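Local coordinates for protein histone deacetylase complex subunit SAP18 (Mus musculus, PDB 4A6Q) that enhances SIN3-HDAC1-mediated transcriptional repression and serves as an auxiliary component of the splicing-dependent exon junction complex, at residues Arg31-Asn36 and Gly130-Ile135; Met62-Lys67 and Met120-Gln125. One frame throughout, in Å; residues are numbered along the deposited sequence.

How the contacts relate
Read from the N terminus, the chain first lays down strand 28-35, which carries residues 31-36 of contact 1, then the edge strand 56-60, and enters residues 62-67 of contact 2 as it leads into helix 66-76. Strands 86-94 and 101-110 follow, and the connection after them brings residues 120-125 back to the start of the helix, closing contact 2. Contact 1 closes last, when strand 132-138 slots in between strands 28-35 and 86-94, so the loop of contact 2 lies wholly within that of contact 1. Their centres are about 14 Å apart: one contact joins central strands of the ubiquitin-like sheet, the other ties a long connection to the helix entrance.

Contact 1: Arg31-Asn36 and Gly130-Ile135; sequences RVFTTN and GDYLDI. With IPA (isopropyl alcohol), chain B.
Parallel pairing of two central strands of the ubiquitin-like sheet joins Arg31-Asn36 to Gly130-Ile135, the first strand lying beside the last. Four backbone bonds alternate: Leu133 N to Arg31 O (3.0 Å), Phe33 N to Leu133 O (2.8 Å), Ile135 N to Phe33 O and Thr35 N to Ile135 O. The first is almost straight, 175° at the hydrogen. A water bridges Arg31 N and Asp131 O.

On one face, Val32 CG1, anti to its backbone N (chi1 180°), meets Ile135 CD1 at 3.6 Å; helix 66-76 packs here on Leu133 and Ile135. Thr34 OG1 and O2 of isopropyl alcohol, probably from the crystallisation liquor, share a hydrogen bond of 2.8 Å. On the other face, Phe33 turns its edge to the face of Tyr132 in a T-shaped stack, centroids 5.5 Å apart and planes at 82°. Arg31 runs alongside, NH1 3.8 Å from Tyr132 CE1, while its NE forms a salt bridge with Glu55. A serine in place of Tyr132 would remove that ring face and would probably open a gap beside Phe33, leaving Phe46 as its aromatic neighbour and the Arg31 chain freer to turn. The Asp134 oxygens accept hydrogen bonds from His41 and His40, which probably stabilise its anionic form. The side of Val32, Leu133 and Ile135 is thus largely aliphatic, that of Phe33, Tyr132 and Asp134 aromatic and charged.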
# COMPACT_ATOMS: atom_id res chain seq x y z
N ARG A 31 -3.28 6.73 5.81
CA ARG A 31 -4.49 6.15 6.42
C ARG A 31 -4.58 4.69 5.99
O ARG A 31 -4.65 4.39 4.78
CB ARG A 31 -5.73 6.93 5.96
CG ARG A 31 -5.66 8.44 6.37
CD ARG A 31 -6.86 9.22 5.85
NE ARG A 31 -8.09 8.82 6.53
CZ ARG A 31 -9.30 9.30 6.26
NH1 ARG A 31 -9.47 10.21 5.29
NH2 ARG A 31 -10.35 8.86 6.93
N VAL A 32 -4.53 3.80 6.97
CA VAL A 32 -4.47 2.35 6.71
C VAL A 32 -5.74 1.71 7.24
O VAL A 32 -6.12 1.94 8.38
CB VAL A 32 -3.28 1.75 7.46
CG1 VAL A 32 -3.20 0.24 7.22
CG2 VAL A 32 -1.99 2.42 7.00
N PHE A 33 -6.41 0.95 6.38
CA PHE A 33 -7.59 0.23 6.77
C PHE A 33 -7.22 -1.23 6.75
O PHE A 33 -6.37 -1.62 5.96
CB PHE A 33 -8.73 0.55 5.79
CG PHE A 33 -9.08 2.03 5.78
CD1 PHE A 33 -8.42 2.91 4.95
CD2 PHE A 33 -10.05 2.52 6.65
CE1 PHE A 33 -8.72 4.26 4.96
CE2 PHE A 33 -10.38 3.87 6.65
CZ PHE A 33 -9.68 4.75 5.83
N THR A 34 -7.84 -1.99 7.63
CA THR A 34 -7.47 -3.41 7.75
C THR A 34 -8.72 -4.28 7.80
O THR A 34 -9.79 -3.84 8.21
CB THR A 34 -6.57 -3.72 9.00
OG1 THR A 34 -7.24 -3.32 10.21
CG2 THR A 34 -5.23 -2.97 8.93
N THR A 35 -8.57 -5.53 7.35
CA THR A 35 -9.64 -6.51 7.51
C THR A 35 -9.11 -7.78 8.12
O THR A 35 -7.91 -8.05 8.09
CB THR A 35 -10.31 -6.91 6.16
OG1 THR A 35 -9.39 -7.71 5.40
CG2 THR A 35 -10.70 -5.69 5.36
N ASN A 36 -10.04 -8.58 8.67
CA ASN A 36 -9.71 -9.95 9.10
C ASN A 36 -10.69 -11.01 8.60
O ASN A 36 -10.78 -12.09 9.16
CB ASN A 36 -9.52 -10.03 10.62
CG ASN A 36 -10.78 -9.68 11.41
OD1 ASN A 36 -11.84 -9.41 10.86
ND2 ASN A 36 -10.66 -9.69 12.73
N GLY A 130 -3.39 11.02 -0.44
CA GLY A 130 -4.79 11.11 -0.80
C GLY A 130 -5.30 9.70 -1.01
O GLY A 130 -6.51 9.45 -0.88
N ASP A 131 -4.40 8.81 -1.39
CA ASP A 131 -4.80 7.40 -1.51
C ASP A 131 -4.88 6.78 -0.13
O ASP A 131 -4.22 7.24 0.80
CB ASP A 131 -3.76 6.58 -2.29
CG ASP A 131 -3.57 7.00 -3.73
OD1 ASP A 131 -4.42 7.75 -4.30
OD2 ASP A 131 -2.56 6.56 -4.33
N TYR A 132 -5.60 5.66 -0.02
CA TYR A 132 -5.63 4.87 1.22
C TYR A 132 -4.89 3.56 1.03
O TYR A 132 -4.73 3.08 -0.11
CB TYR A 132 -7.07 4.56 1.65
CG TYR A 132 -7.99 5.76 1.62
CD1 TYR A 132 -7.70 6.87 2.37
CD2 TYR A 132 -9.15 5.75 0.88
CE1 TYR A 132 -8.53 8.00 2.36
CE2 TYR A 132 -9.98 6.85 0.86
CZ TYR A 132 -9.67 7.96 1.62
OH TYR A 132 -10.50 9.08 1.62
N LEU A 133 -4.40 2.99 2.13
CA LEU A 133 -3.82 1.64 2.07
C LEU A 133 -4.75 0.65 2.74
O LEU A 133 -5.26 0.92 3.82
CB LEU A 133 -2.48 1.66 2.80
CG LEU A 133 -1.53 0.50 2.53
CD1 LEU A 133 -1.03 0.51 1.07
CD2 LEU A 133 -0.35 0.65 3.50
N ASP A 134 -5.01 -0.49 2.09
CA ASP A 134 -5.91 -1.48 2.68
C ASP A 134 -5.12 -2.75 2.89
O ASP A 134 -4.44 -3.22 1.97
CB ASP A 134 -7.07 -1.77 1.70
CG ASP A 134 -8.26 -2.40 2.38
OD1 ASP A 134 -8.86 -1.76 3.25
OD2 ASP A 134 -8.65 -3.53 2.03
N ILE A 135 -5.17 -3.32 4.08
CA ILE A 135 -4.41 -4.54 4.36
C ILE A 135 -5.35 -5.63 4.82
O ILE A 135 -6.00 -5.50 5.85
CB ILE A 135 -3.33 -4.30 5.44
CG1 ILE A 135 -2.50 -3.06 5.12
CG2 ILE A 135 -2.47 -5.57 5.61
CD1 ILE A 135 -1.50 -2.74 6.23
C1 IPA B . -7.14 -6.30 12.18
C2 IPA B . -8.66 -6.13 12.11
C3 IPA B . -9.11 -5.35 13.34
O2 IPA B . -9.02 -5.41 10.95
O HOH W 1 -3.45 7.84 3.20

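Contact 2: Met62-Lys67 and Met120-Gln125; sequences MDATLK and MTLQSQ
Gln123 N donates to Met62 O at 2.8 Å, in the carbonyl plane, and so docks a folded turn against the entrance to helix 66-76, where Thr65 is the N-cap and its OG1 accepts from Glu68 N. Two more backbone bonds join the segments, which run in nearly opposite directions: Leu122 N reaches Ala64 O, and Leu66 N, in the first turn of the helix, donates to Met120 O (3.0 Å). Leu66 CG lies 4.1 Å from CB of Met120, a selenomethionine, the two chains side by side and pointing the same way, and both touch Ile106 of strand 101-110.

The turn holds itself together through an ST motif: Thr121 OG1, set between the backbone N and the carbonyl carbon (chi1 60°), accepts from Ser124 N at 3.0 Å and is also hydrogen-bonded to Glu17. Ser124 OG donates to Thr121 O at 2.8 Å, beside weak backbone bonds from Ser124 N and Gln125 N, and Gln125 NE2 in turn bonds to Ser124 OG. Gln123 extends across the Met62 carbonyl, its CG 3.3 Å from Met62 O, and its amide NE2 bonds to Glu17 and Lys18 O. At the far end, the bent chain of selenomethionine Met62 folds back to set CE 3.6 Å from Gln123 CA.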
# COMPACT_ATOMS: atom_id res chain seq x y z
N MSE A 62 7.58 8.34 1.39
CA MSE A 62 7.30 7.64 0.13
C MSE A 62 8.13 6.38 -0.08
O MSE A 62 7.79 5.56 -0.92
CB MSE A 62 7.48 8.59 -1.07
CG MSE A 62 6.50 9.72 -1.09
SE MSE A 62 4.75 9.02 -1.45
CE MSE A 62 5.06 8.04 -3.09
N ASP A 63 9.22 6.23 0.67
CA ASP A 63 10.04 5.00 0.60
C ASP A 63 9.72 4.02 1.71
O ASP A 63 10.50 3.07 1.95
CB ASP A 63 11.55 5.34 0.49
CG ASP A 63 12.13 5.98 1.75
OD1 ASP A 63 11.35 6.38 2.66
OD2 ASP A 63 13.38 6.08 1.83
N ALA A 64 8.58 4.21 2.38
CA ALA A 64 8.10 3.21 3.31
C ALA A 64 7.94 1.85 2.58
O ALA A 64 7.36 1.78 1.50
CB ALA A 64 6.78 3.63 3.90
N THR A 65 8.42 0.78 3.22
CA THR A 65 8.30 -0.59 2.66
C THR A 65 7.16 -1.36 3.29
O THR A 65 6.68 -1.01 4.39
CB THR A 65 9.57 -1.41 2.89
OG1 THR A 65 9.75 -1.62 4.29
CG2 THR A 65 10.79 -0.66 2.32
N LEU A 66 6.72 -2.40 2.61
CA LEU A 66 5.65 -3.20 3.20
C LEU A 66 6.04 -3.75 4.59
O LEU A 66 5.18 -3.78 5.51
CB LEU A 66 5.24 -4.36 2.27
CG LEU A 66 4.74 -3.93 0.90
CD1 LEU A 66 4.15 -5.13 0.20
CD2 LEU A 66 3.73 -2.78 0.97
N LYS A 67 7.28 -4.20 4.77
CA LYS A 67 7.72 -4.72 6.07
C LYS A 67 7.72 -3.67 7.17
O LYS A 67 7.34 -3.91 8.32
CB LYS A 67 9.14 -5.32 5.97
CG LYS A 67 9.23 -6.81 5.78
CD LYS A 67 8.37 -7.67 6.72
CE LYS A 67 8.66 -9.14 6.47
NZ LYS A 67 7.96 -10.09 7.40
N MSE A 120 9.26 -3.69 -1.06
CA MSE A 120 8.42 -2.90 -1.94
C MSE A 120 7.97 -1.61 -1.27
O MSE A 120 7.42 -1.62 -0.17
CB MSE A 120 7.21 -3.71 -2.38
CG MSE A 120 6.24 -2.90 -3.20
SE MSE A 120 4.71 -3.94 -3.70
CE MSE A 120 5.58 -5.11 -4.93
N THR A 121 8.15 -0.49 -1.96
CA THR A 121 7.85 0.81 -1.38
C THR A 121 6.59 1.43 -1.92
O THR A 121 6.11 1.10 -3.03
CB THR A 121 8.96 1.82 -1.70
OG1 THR A 121 9.06 1.97 -3.10
CG2 THR A 121 10.31 1.37 -1.13
N LEU A 122 6.03 2.34 -1.14
CA LEU A 122 4.90 3.12 -1.64
C LEU A 122 5.21 3.80 -2.98
O LEU A 122 4.41 3.74 -3.93
CB LEU A 122 4.46 4.16 -0.61
CG LEU A 122 3.95 3.62 0.73
CD1 LEU A 122 3.75 4.79 1.68
CD2 LEU A 122 2.66 2.82 0.63
N GLN A 123 6.37 4.43 -3.08
CA GLN A 123 6.69 5.13 -4.33
C GLN A 123 6.81 4.22 -5.56
O GLN A 123 6.42 4.62 -6.68
CB GLN A 123 7.92 6.03 -4.16
CG GLN A 123 9.19 5.24 -3.88
CD GLN A 123 10.37 6.09 -3.51
OE1 GLN A 123 10.25 7.32 -3.40
NE2 GLN A 123 11.51 5.44 -3.30
N SER A 124 7.28 2.99 -5.35
CA SER A 124 7.42 2.05 -6.46
C SER A 124 6.05 1.71 -7.05
O SER A 124 5.94 1.32 -8.22
CB SER A 124 8.15 0.77 -6.05
OG SER A 124 7.37 -0.05 -5.19
N GLN A 125 5.01 1.86 -6.23
CA GLN A 125 3.66 1.48 -6.67
C GLN A 125 2.82 2.70 -7.06
O GLN A 125 1.61 2.60 -7.21
CB GLN A 125 2.96 0.67 -5.59
CG GLN A 125 3.76 -0.53 -5.14
CD GLN A 125 4.02 -1.47 -6.28
OE1 GLN A 125 3.06 -1.97 -6.90
NE2 GLN A 125 5.30 -1.71 -6.59